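Local coordinates for protein acinetobacter secreted protease CpaA (Acinetobacter nosocomialis M2, PDB 6O38) that probably cleaves extracellular proteins as a zinc metalloprotease exported by type II secretion, and forms a complex with its chaperone CpaB, at residues L5-N10 with L23-A28; V98-G103 with V119-D124; P304-K309 with D329-V334. One frame throughout, in Å; residues are numbered along the deposited sequence.

Interaction 1: L5-N10 with L23-A28; sequences LSPNQN and LEFSLA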
ATOM      1  N   LEU A   5      32.443 -10.752  18.185  1.00 72.13           N
ATOM      2  CA  LEU A   5      32.636  -9.625  17.287  1.00 72.43           C
ATOM      3  C   LEU A   5      31.607  -8.549  17.608  1.00 71.88           C
ATOM      4  O   LEU A   5      30.676  -8.759  18.391  1.00 71.07           O
ATOM      5  CB  LEU A   5      32.529 -10.053  15.816  1.00 72.17           C
ATOM      6  CG  LEU A   5      33.794  -9.892  14.968  1.00 73.60           C
ATOM      7  CD1 LEU A   5      34.947 -10.693  15.553  1.00 74.45           C
ATOM      8  CD2 LEU A   5      33.529 -10.302  13.529  1.00 73.38           C
ATOM      9  N   SER A   6      31.782  -7.384  16.991  1.00 72.04           N
ATOM     10  CA  SER A   6      30.934  -6.231  17.252  1.00 71.66           C
ATOM     11  C   SER A   6      31.110  -5.240  16.111  1.00 72.71           C
ATOM     12  O   SER A   6      32.061  -5.357  15.329  1.00 74.13           O
ATOM     13  CB  SER A   6      31.285  -5.582  18.602  1.00 72.27           C
ATOM     14  OG  SER A   6      32.625  -5.120  18.611  1.00 74.02           O
ATOM     15  N   PRO A   7      30.200  -4.266  15.975  1.00 71.33           N
ATOM     16  CA  PRO A   7      30.360  -3.264  14.903  1.00 72.81           C
ATOM     17  C   PRO A   7      31.710  -2.560  14.898  1.00 75.11           C
ATOM     18  O   PRO A   7      32.332  -2.444  13.836  1.00 76.85           O
ATOM     19  CB  PRO A   7      29.205  -2.294  15.176  1.00 71.79           C
ATOM     20  CG  PRO A   7      28.154  -3.150  15.779  1.00 69.63           C
ATOM     21  CD  PRO A   7      28.878  -4.166  16.622  1.00 69.67           C
ATOM     22  N   ASN A   8      32.185  -2.091  16.056  1.00 72.52           N
ATOM     23  CA  ASN A   8      33.475  -1.407  16.096  1.00 74.77           C
ATOM     24  C   ASN A   8      34.608  -2.317  15.639  1.00 75.72           C
ATOM     25  O   ASN A   8      35.630  -1.833  15.138  1.00 77.70           O
ATOM     26  CB  ASN A   8      33.754  -0.875  17.502  1.00 75.07           C
ATOM     27  CG  ASN A   8      32.827   0.260  17.892  1.00 74.75           C
ATOM     28  OD1 ASN A   8      32.497   0.433  19.066  1.00 74.50           O
ATOM     29  ND2 ASN A   8      32.399   1.040  16.907  1.00 75.21           N
ATOM     30  N   GLN A   9      34.449  -3.627  15.800  1.00 73.84           N
ATOM     31  CA  GLN A   9      35.407  -4.605  15.306  1.00 74.39           C
ATOM     32  C   GLN A   9      35.079  -5.088  13.899  1.00 74.41           C
ATOM     33  O   GLN A   9      35.698  -6.045  13.424  1.00 74.26           O
ATOM     34  CB  GLN A   9      35.476  -5.799  16.262  1.00 73.14           C
ATOM     35  CG  GLN A   9      35.912  -5.441  17.673  1.00 73.68           C
ATOM     36  CD  GLN A   9      35.573  -6.525  18.679  1.00 73.81           C
ATOM     37  OE1 GLN A   9      34.580  -7.236  18.530  1.00 71.86           O
ATOM     38  NE2 GLN A   9      36.402  -6.657  19.708  1.00 76.72           N
ATOM     39  N   ASN A  10      34.122  -4.450  13.225  1.00 74.44           N
ATOM     40  CA  ASN A  10      33.660  -4.880  11.908  1.00 74.61           C
ATOM     41  C   ASN A  10      33.500  -3.679  10.983  1.00 76.39           C
ATOM     42  O   ASN A  10      32.546  -3.597  10.202  1.00 76.24           O
ATOM     43  CB  ASN A  10      32.349  -5.657  12.017  1.00 72.43           C
ATOM     44  CG  ASN A  10      32.049  -6.479  10.779  1.00 72.45           C
ATOM     45  OD1 ASN A  10      32.951  -7.043  10.160  1.00 73.13           O
ATOM     46  ND2 ASN A  10      30.776  -6.544  10.406  1.00 71.56           N
ATOM     47  N   LEU A  23      30.305 -17.830  15.563  1.00 75.67           N
ATOM     48  CA  LEU A  23      30.466 -16.391  15.693  1.00 73.75           C
ATOM     49  C   LEU A  23      29.383 -15.809  16.593  1.00 72.46           C
ATOM     50  O   LEU A  23      28.245 -16.286  16.613  1.00 72.35           O
ATOM     51  CB  LEU A  23      30.422 -15.717  14.317  1.00 72.75           C
ATOM     52  CG  LEU A  23      30.623 -14.202  14.244  1.00 71.68           C
ATOM     53  CD1 LEU A  23      31.894 -13.789  14.967  1.00 72.81           C
ATOM     54  CD2 LEU A  23      30.664 -13.751  12.797  1.00 71.53           C
ATOM     55  N   GLU A  24      29.753 -14.772  17.342  1.00 72.70           N
ATOM     56  CA  GLU A  24      28.835 -14.070  18.234  1.00 72.10           C
ATOM     57  C   GLU A  24      28.972 -12.574  17.984  1.00 71.09           C
ATOM     58  O   GLU A  24      30.019 -11.985  18.274  1.00 71.83           O
ATOM     59  CB  GLU A  24      29.116 -14.412  19.696  1.00 73.85           C
ATOM     60  CG  GLU A  24      28.047 -13.927  20.659  1.00 74.10           C
ATOM     61  CD  GLU A  24      28.112 -14.628  22.000  1.00 77.29           C
ATOM     62  OE1 GLU A  24      29.213 -14.701  22.586  1.00 79.42           O
ATOM     63  OE2 GLU A  24      27.061 -15.117  22.461  1.00 78.22           O
ATOM     64  N   PHE A  25      27.917 -11.964  17.450  1.00 69.44           N
ATOM     65  CA  PHE A  25      27.903 -10.544  17.118  1.00 69.21           C
ATOM     66  C   PHE A  25      27.123  -9.797  18.193  1.00 69.22           C
ATOM     67  O   PHE A  25      25.921 -10.029  18.365  1.00 68.76           O
ATOM     68  CB  PHE A  25      27.283 -10.325  15.738  1.00 68.42           C
ATOM     69  CG  PHE A  25      27.554  -8.968  15.155  1.00 69.07           C
ATOM     70  CD1 PHE A  25      28.756  -8.702  14.520  1.00 70.44           C
ATOM     71  CD2 PHE A  25      26.603  -7.965  15.226  1.00 68.75           C
ATOM     72  CE1 PHE A  25      29.008  -7.457  13.976  1.00 71.79           C
ATOM     73  CE2 PHE A  25      26.848  -6.717  14.683  1.00 69.65           C
ATOM     74  CZ  PHE A  25      28.053  -6.463  14.057  1.00 71.31           C
ATOM     75  N   SER A  26      27.802  -8.904  18.908  1.00 70.30           N
ATOM     76  CA  SER A  26      27.226  -8.216  20.055  1.00 70.53           C
ATOM     77  C   SER A  26      27.041  -6.733  19.758  1.00 70.38           C
ATOM     78  O   SER A  26      27.908  -6.095  19.151  1.00 70.97           O
ATOM     79  CB  SER A  26      28.108  -8.387  21.295  1.00 72.32           C
ATOM     80  OG  SER A  26      28.204  -9.752  21.667  1.00 73.40           O
ATOM     81  N   LEU A  27      25.906  -6.194  20.196  1.00 69.91           N
ATOM     82  CA  LEU A  27      25.584  -4.779  20.063  1.00 70.15           C
ATOM     83  C   LEU A  27      25.491  -4.156  21.449  1.00 72.70           C
ATOM     84  O   LEU A  27      24.876  -4.734  22.352  1.00 74.08           O
ATOM     85  CB  LEU A  27      24.268  -4.587  19.304  1.00 69.16           C
ATOM     86  CG  LEU A  27      24.232  -5.029  17.839  1.00 68.13           C
ATOM     87  CD1 LEU A  27      22.813  -5.366  17.418  1.00 67.38           C
ATOM     88  CD2 LEU A  27      24.806  -3.944  16.944  1.00 68.53           C
ATOM     89  N   ALA A  28      26.099  -2.983  21.614  1.00 71.74           N
ATOM     90  CA  ALA A  28      26.093  -2.272  22.885  1.00 74.92           C
ATOM     91  C   ALA A  28      25.797  -0.800  22.622  1.00 75.82           C
ATOM     92  O   ALA A  28      25.627  -0.376  21.475  1.00 74.02           O
ATOM     93  CB  ALA A  28      27.422  -2.451  23.628  1.00 76.72           C
TER
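Pro7 and Phe25 form the tight half of this contact, the proline approaching the far end of the ring obliquely with its CD 3.5 Å from Phe25 CZ. Ser6 CA lies over one face of the same ring. Phe25 reaches this position with CG anti to its backbone N (chi1 -164°), and Leu27 adds CD2, 3.6 Å from Pro7 CG, the two side chains crossing at about a right angle. Leu36 of strand 35-37 touches both Phe25 and Leu27.

The backbones meet in a single parallel bridge, Leu5 with Phe25. Leu5 N donates to Glu24 O at 2.7 Å, nearly straight (170°), and Ser26 N returns a bond to Leu5 O at 2.9 Å.

Away from the ring the contact is looser. Leu5 is partly exposed, and its CB lies 3.9 Å from Leu23 CD1, while Glu24 turns its carboxylate away to a salt bridge with Arg51. Ser6 OG bonds weakly to Gln9 OE1 and to Asn31 ND2.

Ser26 O faces Pro7 CD at 3.3 Å, where a parallel strand would offer an N-H. Proline has none, consistent with strand pairing stopping here, and apolar contact with Phe25 takes over, at this edge of a StcE-type beta-sandwich domain.

Interaction 2: V98-G103 with V119-D124; sequences VSPTTG and VLIQDD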
ATOM      1  N   VAL A  98       8.529 -23.439  23.170  1.00 65.65           N
ATOM      2  CA  VAL A  98       7.687 -23.835  24.290  1.00 66.38           C
ATOM      3  C   VAL A  98       6.552 -24.689  23.740  1.00 64.94           C
ATOM      4  O   VAL A  98       6.048 -24.435  22.641  1.00 63.00           O
ATOM      5  CB  VAL A  98       7.148 -22.611  25.066  1.00 66.42           C
ATOM      6  CG1 VAL A  98       6.275 -21.739  24.173  1.00 64.15           C
ATOM      7  CG2 VAL A  98       6.385 -23.052  26.309  1.00 67.54           C
ATOM      8  N   SER A  99       6.166 -25.715  24.491  1.00 67.64           N
ATOM      9  CA  SER A  99       5.155 -26.647  24.025  1.00 66.73           C
ATOM     10  C   SER A  99       4.126 -26.917  25.111  1.00 67.25           C
ATOM     11  O   SER A  99       4.437 -26.837  26.303  1.00 69.08           O
ATOM     12  CB  SER A  99       5.793 -27.976  23.591  1.00 67.55           C
ATOM     13  OG  SER A  99       6.778 -27.769  22.593  1.00 67.39           O
ATOM     14  N   PRO A 100       2.890 -27.234  24.726  1.00 68.27           N
ATOM     15  CA  PRO A 100       1.919 -27.721  25.712  1.00 69.17           C
ATOM     16  C   PRO A 100       2.358 -29.062  26.277  1.00 71.02           C
ATOM     17  O   PRO A 100       2.879 -29.916  25.558  1.00 70.96           O
ATOM     18  CB  PRO A 100       0.622 -27.846  24.905  1.00 67.33           C
ATOM     19  CG  PRO A 100       1.075 -27.996  23.489  1.00 66.63           C
ATOM     20  CD  PRO A 100       2.309 -27.151  23.376  1.00 66.71           C
ATOM     21  N   THR A 101       2.143 -29.244  27.579  1.00 70.02           N
ATOM     22  CA  THR A 101       2.606 -30.441  28.264  1.00 72.09           C
ATOM     23  C   THR A 101       1.484 -31.318  28.793  1.00 72.68           C
ATOM     24  O   THR A 101       1.726 -32.501  29.059  1.00 74.08           O
ATOM     25  CB  THR A 101       3.531 -30.069  29.434  1.00 74.22           C
ATOM     26  OG1 THR A 101       2.825 -29.230  30.356  1.00 74.56           O
ATOM     27  CG2 THR A 101       4.762 -29.332  28.925  1.00 73.98           C
ATOM     28  N   THR A 102       0.278 -30.784  28.954  1.00 73.88           N
ATOM     29  CA  THR A 102      -0.870 -31.551  29.412  1.00 74.44           C
ATOM     30  C   THR A 102      -1.701 -31.966  28.206  1.00 72.51           C
ATOM     31  O   THR A 102      -2.021 -31.132  27.353  1.00 70.52           O
ATOM     32  CB  THR A 102      -1.722 -30.741  30.389  1.00 74.89           C
ATOM     33  OG1 THR A 102      -2.523 -29.801  29.660  1.00 72.75           O
ATOM     34  CG2 THR A 102      -0.836 -29.988  31.369  1.00 76.38           C
ATOM     35  N   GLY A 103      -2.055 -33.246  28.144  1.00 74.20           N
ATOM     36  CA  GLY A 103      -2.842 -33.762  27.038  1.00 72.66           C
ATOM     37  C   GLY A 103      -4.317 -33.429  27.143  1.00 71.90           C
ATOM     38  O   GLY A 103      -5.159 -34.121  26.564  1.00 71.32           O
ATOM     39  N   VAL A 119       5.986 -21.557  19.459  1.00 60.71           N
ATOM     40  CA  VAL A 119       5.100 -22.517  20.110  1.00 60.96           C
ATOM     41  C   VAL A 119       4.956 -23.709  19.175  1.00 61.29           C
ATOM     42  O   VAL A 119       4.409 -23.584  18.072  1.00 60.79           O
ATOM     43  CB  VAL A 119       3.734 -21.895  20.439  1.00 60.16           C
ATOM     44  CG1 VAL A 119       2.794 -22.951  20.999  1.00 60.32           C
ATOM     45  CG2 VAL A 119       3.902 -20.754  21.430  1.00 60.08           C
ATOM     46  N   LEU A 120       5.440 -24.867  19.614  1.00 63.23           N
ATOM     47  CA  LEU A 120       5.551 -26.050  18.772  1.00 63.72           C
ATOM     48  C   LEU A 120       4.726 -27.175  19.385  1.00 64.12           C
ATOM     49  O   LEU A 120       4.893 -27.501  20.564  1.00 64.61           O
ATOM     50  CB  LEU A 120       7.030 -26.429  18.609  1.00 64.50           C
ATOM     51  CG  LEU A 120       7.564 -27.673  17.895  1.00 65.28           C
ATOM     52  CD1 LEU A 120       7.908 -28.738  18.913  1.00 66.28           C
ATOM     53  CD2 LEU A 120       6.612 -28.204  16.824  1.00 65.04           C
ATOM     54  N   ILE A 121       3.839 -27.761  18.581  1.00 65.83           N
ATOM     55  CA  ILE A 121       2.939 -28.829  19.009  1.00 66.22           C
ATOM     56  C   ILE A 121       3.385 -30.138  18.373  1.00 67.24           C
ATOM     57  O   ILE A 121       3.621 -30.199  17.160  1.00 67.31           O
ATOM     58  CB  ILE A 121       1.481 -28.510  18.637  1.00 65.40           C
ATOM     59  CG1 ILE A 121       1.007 -27.253  19.367  1.00 64.52           C
ATOM     60  CG2 ILE A 121       0.577 -29.691  18.954  1.00 65.74           C
ATOM     61  CD1 ILE A 121      -0.430 -26.892  19.080  1.00 63.73           C
ATOM     62  N   GLN A 122       3.496 -31.185  19.190  1.00 69.70           N
ATOM     63  CA  GLN A 122       3.924 -32.503  18.743  1.00 70.88           C
ATOM     64  C   GLN A 122       2.930 -33.567  19.194  1.00 71.22           C
ATOM     65  O   GLN A 122       2.012 -33.308  19.977  1.00 70.72           O
ATOM     66  CB  GLN A 122       5.314 -32.857  19.285  1.00 71.93           C
ATOM     67  CG  GLN A 122       6.347 -31.770  19.137  1.00 71.81           C
ATOM     68  CD  GLN A 122       7.703 -32.181  19.674  1.00 72.94           C
ATOM     69  OE1 GLN A 122       7.873 -32.375  20.879  1.00 73.85           O
ATOM     70  NE2 GLN A 122       8.676 -32.320  18.781  1.00 73.39           N
ATOM     71  N   ASP A 123       3.137 -34.784  18.677  1.00 70.68           N
ATOM     72  CA  ASP A 123       2.315 -35.924  19.076  1.00 71.09           C
ATOM     73  C   ASP A 123       2.377 -36.142  20.582  1.00 71.35           C
ATOM     74  O   ASP A 123       1.351 -36.401  21.224  1.00 71.21           O
ATOM     75  CB  ASP A 123       2.762 -37.182  18.329  1.00 72.12           C
ATOM     76  CG  ASP A 123       2.147 -37.285  16.944  1.00 72.14           C
ATOM     77  OD1 ASP A 123       1.146 -36.581  16.690  1.00 71.28           O
ATOM     78  OD2 ASP A 123       2.657 -38.065  16.114  1.00 73.03           O
ATOM     79  N   ASP A 124       3.571 -36.016  21.166  1.00 72.19           N
ATOM     80  CA  ASP A 124       3.790 -36.254  22.586  1.00 72.89           C
ATOM     81  C   ASP A 124       3.628 -34.998  23.433  1.00 72.50           C
ATOM     82  O   ASP A 124       3.571 -35.106  24.663  1.00 74.07           O
ATOM     83  CB  ASP A 124       5.189 -36.848  22.803  1.00 74.86           C
ATOM     84  CG  ASP A 124       6.285 -36.002  22.175  1.00 74.56           C
ATOM     85  OD1 ASP A 124       5.952 -35.022  21.475  1.00 72.91           O
ATOM     86  OD2 ASP A 124       7.483 -36.323  22.364  1.00 76.07           O
TER
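The segments run parallel and share a single bridge, Val98 with Val119, their CA atoms 5.1 Å apart, where strand 90-98 ends beside strand 116-121. Leu120 N donates to Val98 O at 3.1 Å with an N-H...O angle of 161°. The same oxygen also receives a CA-H...O contact from Val119 CA at 3.3 Å. Beyond Val98 the first segment leaves the strand and passes into a loop.

The two valines lie side by side and point the same way, touching through Val98 CG1 and Val119 CG2 at 3.8 Å; Ile109 packs against both. One residue on, Ser99 OG hydrogen-bonds to Leu120 O at 2.8 Å. Its chi1 of -57° sets OG beside its own backbone N and opposite the carbonyl carbon, turned to the neighbouring strand. The side chains of Pro100 and Ile121 cross at about a right angle, with Pro100 CG 4.2 Å from Ile121 CG1, and Ile130 of strand 129-131 touches both residues.

In a continuing parallel pair Leu120 O would accept from the backbone N of Pro100, which carries no hydrogen. The serine hydroxyl supplies the missing donor and extends the polar pairing by one bond past the end of the strand.

Interaction 3: P304-K309 with D329-V334; sequences PTLKVK and DKVVIV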
ATOM      1  N   PRO A 304     -13.111  -7.687 -13.230  1.00 33.01           N
ATOM      2  CA  PRO A 304     -13.952  -6.637 -12.631  1.00 33.06           C
ATOM      3  C   PRO A 304     -13.639  -5.220 -13.092  1.00 33.51           C
ATOM      4  O   PRO A 304     -14.518  -4.356 -12.989  1.00 34.01           O
ATOM      5  CB  PRO A 304     -13.695  -6.801 -11.127  1.00 32.62           C
ATOM      6  CG  PRO A 304     -13.328  -8.231 -10.973  1.00 32.41           C
ATOM      7  CD  PRO A 304     -12.521  -8.558 -12.196  1.00 32.62           C
ATOM      8  N   THR A 305     -12.435  -4.938 -13.592  1.00 33.32           N
ATOM      9  CA  THR A 305     -12.068  -3.566 -13.918  1.00 33.65           C
ATOM     10  C   THR A 305     -11.228  -3.516 -15.187  1.00 33.99           C
ATOM     11  O   THR A 305     -10.408  -4.403 -15.449  1.00 33.84           O
ATOM     12  CB  THR A 305     -11.282  -2.919 -12.765  1.00 33.55           C
ATOM     13  OG1 THR A 305     -11.940  -3.189 -11.522  1.00 33.42           O
ATOM     14  CG2 THR A 305     -11.170  -1.413 -12.957  1.00 34.14           C
ATOM     15  N   LEU A 306     -11.437  -2.455 -15.966  1.00 33.16           N
ATOM     16  CA  LEU A 306     -10.668  -2.192 -17.174  1.00 33.69           C
ATOM     17  C   LEU A 306     -10.252  -0.730 -17.168  1.00 34.08           C
ATOM     18  O   LEU A 306     -11.093   0.150 -16.957  1.00 34.58           O
ATOM     19  CB  LEU A 306     -11.489  -2.502 -18.434  1.00 34.48           C
ATOM     20  CG  LEU A 306     -10.943  -1.951 -19.757  1.00 35.24           C
ATOM     21  CD1 LEU A 306      -9.721  -2.733 -20.216  1.00 34.99           C
ATOM     22  CD2 LEU A 306     -12.019  -1.943 -20.838  1.00 36.29           C
ATOM     23  N   LYS A 307      -8.967  -0.470 -17.395  1.00 36.01           N
ATOM     24  CA  LYS A 307      -8.438   0.887 -17.423  1.00 36.54           C
ATOM     25  C   LYS A 307      -7.825   1.160 -18.788  1.00 37.04           C
ATOM     26  O   LYS A 307      -6.995   0.383 -19.266  1.00 36.73           O
ATOM     27  CB  LYS A 307      -7.412   1.122 -16.316  1.00 36.35           C
ATOM     28  CG  LYS A 307      -7.023   2.596 -16.172  1.00 37.28           C
ATOM     29  CD  LYS A 307      -6.170   2.847 -14.940  1.00 37.39           C
ATOM     30  CE  LYS A 307      -6.970   2.667 -13.659  1.00 37.12           C
ATOM     31  NZ  LYS A 307      -6.147   3.009 -12.471  1.00 37.38           N
ATOM     32  N   VAL A 308      -8.232   2.263 -19.409  1.00 37.17           N
ATOM     33  CA  VAL A 308      -7.784   2.645 -20.744  1.00 37.85           C
ATOM     34  C   VAL A 308      -7.002   3.944 -20.626  1.00 38.42           C
ATOM     35  O   VAL A 308      -7.474   4.901 -20.000  1.00 38.95           O
ATOM     36  CB  VAL A 308      -8.968   2.807 -21.713  1.00 38.61           C
ATOM     37  CG1 VAL A 308      -8.472   3.243 -23.077  1.00 39.44           C
ATOM     38  CG2 VAL A 308      -9.751   1.505 -21.804  1.00 38.18           C
ATOM     39  N   LYS A 309      -5.814   3.980 -21.228  1.00 40.88           N
ATOM     40  CA  LYS A 309      -4.898   5.116 -21.124  1.00 41.50           C
ATOM     41  C   LYS A 309      -4.726   5.746 -22.504  1.00 42.30           C
ATOM     42  O   LYS A 309      -3.947   5.259 -23.331  1.00 42.17           O
ATOM     43  CB  LYS A 309      -3.556   4.672 -20.547  1.00 41.02           C
ATOM     44  CG  LYS A 309      -3.620   4.269 -19.084  1.00 40.47           C
ATOM     45  CD  LYS A 309      -2.232   4.122 -18.485  1.00 40.35           C
ATOM     46  CE  LYS A 309      -2.267   3.324 -17.191  1.00 39.73           C
ATOM     47  NZ  LYS A 309      -0.935   3.272 -16.525  1.00 40.14           N
ATOM     48  N   ASP A 329     -19.057  -3.972 -12.731  1.00 31.62           N
ATOM     49  CA  ASP A 329     -17.868  -3.799 -13.554  1.00 31.54           C
ATOM     50  C   ASP A 329     -17.561  -2.317 -13.725  1.00 32.10           C
ATOM     51  O   ASP A 329     -18.467  -1.486 -13.836  1.00 32.89           O
ATOM     52  CB  ASP A 329     -18.064  -4.463 -14.919  1.00 32.11           C
ATOM     53  CG  ASP A 329     -17.969  -5.975 -14.850  1.00 31.92           C
ATOM     54  OD1 ASP A 329     -17.524  -6.497 -13.808  1.00 31.22           O
ATOM     55  OD2 ASP A 329     -18.340  -6.644 -15.838  1.00 32.75           O
ATOM     56  N   LYS A 330     -16.272  -1.986 -13.747  1.00 31.05           N
ATOM     57  CA  LYS A 330     -15.829  -0.601 -13.782  1.00 31.63           C
ATOM     58  C   LYS A 330     -14.881  -0.381 -14.950  1.00 31.92           C
ATOM     59  O   LYS A 330     -14.069  -1.250 -15.280  1.00 31.41           O
ATOM     60  CB  LYS A 330     -15.135  -0.210 -12.471  1.00 31.36           C
ATOM     61  CG  LYS A 330     -16.057  -0.187 -11.266  1.00 31.62           C
ATOM     62  CD  LYS A 330     -15.336   0.324 -10.032  1.00 31.87           C
ATOM     63  CE  LYS A 330     -16.271   0.384  -8.837  1.00 32.49           C
ATOM     64  NZ  LYS A 330     -15.778   1.329  -7.796  1.00 33.67           N
ATOM     65  N   VAL A 331     -14.991   0.791 -15.571  1.00 30.89           N
ATOM     66  CA  VAL A 331     -14.078   1.228 -16.617  1.00 31.37           C
ATOM     67  C   VAL A 331     -13.513   2.580 -16.208  1.00 31.83           C
ATOM     68  O   VAL A 331     -14.270   3.524 -15.956  1.00 32.63           O
ATOM     69  CB  VAL A 331     -14.769   1.317 -17.988  1.00 32.46           C
ATOM     70  CG1 VAL A 331     -13.840   1.956 -19.007  1.00 32.95           C
ATOM     71  CG2 VAL A 331     -15.199  -0.065 -18.453  1.00 32.24           C
ATOM     72  N   VAL A 332     -12.188   2.669 -16.139  1.00 33.61           N
ATOM     73  CA  VAL A 332     -11.486   3.913 -15.842  1.00 34.22           C
ATOM     74  C   VAL A 332     -10.742   4.339 -17.097  1.00 34.82           C
ATOM     75  O   VAL A 332     -10.007   3.542 -17.691  1.00 34.24           O
ATOM     76  CB  VAL A 332     -10.521   3.750 -14.656  1.00 33.59           C
ATOM     77  CG1 VAL A 332      -9.770   5.048 -14.403  1.00 34.44           C
ATOM     78  CG2 VAL A 332     -11.279   3.315 -13.412  1.00 33.18           C
ATOM     79  N   ILE A 333     -10.938   5.587 -17.508  1.00 34.30           N
ATOM     80  CA  ILE A 333     -10.310   6.121 -18.708  1.00 34.98           C
ATOM     81  C   ILE A 333      -9.497   7.347 -18.321  1.00 35.66           C
ATOM     82  O   ILE A 333     -10.015   8.266 -17.677  1.00 36.43           O
ATOM     83  CB  ILE A 333     -11.354   6.466 -19.786  1.00 36.01           C
ATOM     84  CG1 ILE A 333     -12.186   5.227 -20.123  1.00 35.51           C
ATOM     85  CG2 ILE A 333     -10.671   6.997 -21.036  1.00 36.60           C
ATOM     86  CD1 ILE A 333     -13.288   5.479 -21.120  1.00 36.79           C
ATOM     87  N   VAL A 334      -8.222   7.350 -18.704  1.00 38.68           N
ATOM     88  CA  VAL A 334      -7.338   8.488 -18.496  1.00 39.40           C
ATOM     89  C   VAL A 334      -6.896   8.984 -19.864  1.00 40.13           C
ATOM     90  O   VAL A 334      -6.757   8.206 -20.816  1.00 39.64           O
ATOM     91  CB  VAL A 334      -6.125   8.141 -17.601  1.00 38.65           C
ATOM     92  CG1 VAL A 334      -6.532   7.167 -16.505  1.00 37.83           C
ATOM     93  CG2 VAL A 334      -4.972   7.582 -18.418  1.00 38.26           C
TER
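Val332 O accepts the shortest bond of this contact, from Val308 N at 2.8 Å, and also receives a CA-H...O contact from Lys307 CA at 3.1 Å. It belongs to a regular parallel strand pair in a StcE-type beta-sandwich domain: strands 305-310 and 330-335, joined through the short strand 318-320, run side by side with only 13° between the directions of the paired segments. Five backbone hydrogen bonds, from Lys330 N to Pro304 O at one end to Val334 N to Val308 O at the other, alternate their donors between the strands. The last is the straightest, with an N-H...O angle of 170°.

One face is wholly apolar, the other mixed. Leu306, Val308, Val331 and Ile333 are buried on the first; across the strands Leu306 CD2 stands 4.4 Å from Val331 CG2 and Val308 CB 4.3 Å from Ile333 CG1. The loop residues Ile294 and Leu298 touch Val308, and Trp368 of strand 367-381 touches Val331.

The opposite face carries Thr305, lysines and valines. Lys307 lies alongside Val332; its chain starts with CG anti to the backbone N and then bends at chi3 (-69°), which lays CE 3.8 Å from Val332 CG1. The ammonium group continues to a salt bridge with Glu410 of helix 391-411, and Lys330 NZ hydrogen-bonds to Asn413 OD1, so this face is tied to that helix and the residues just after it. At the start of the pair the buried Asp329 carboxylate is held by Thr258 OG1 and Gln326 N, both reaching OD2. Lys309 NZ makes a long, weak ion pair with Glu103 of the chaperone CpaB chain, while nearer its backbone Lys309 CG rests 3.6 Å from Val334 CG2.

The three contacts follow one another along the chain without overlap, each at a parallel strand pairing and each in a different StcE-type beta-sandwich region. Interactions 1 and 2 occupy equivalent places, where the end of one strand (3-5 or 90-98) pairs in parallel with the next long strand (22-27 or 116-121), and their centres lie about 36 Å apart. Interaction 3 joins strands 305-310 and 330-335 across the chain's centre, its own centre about 54 Å from that of interaction 1 and about 52 Å from that of interaction 2. None touches another. Parallel pairing thus recurs at related points along a curved series of sandwich regions, with interaction 3 nearest the zinc-binding protease part.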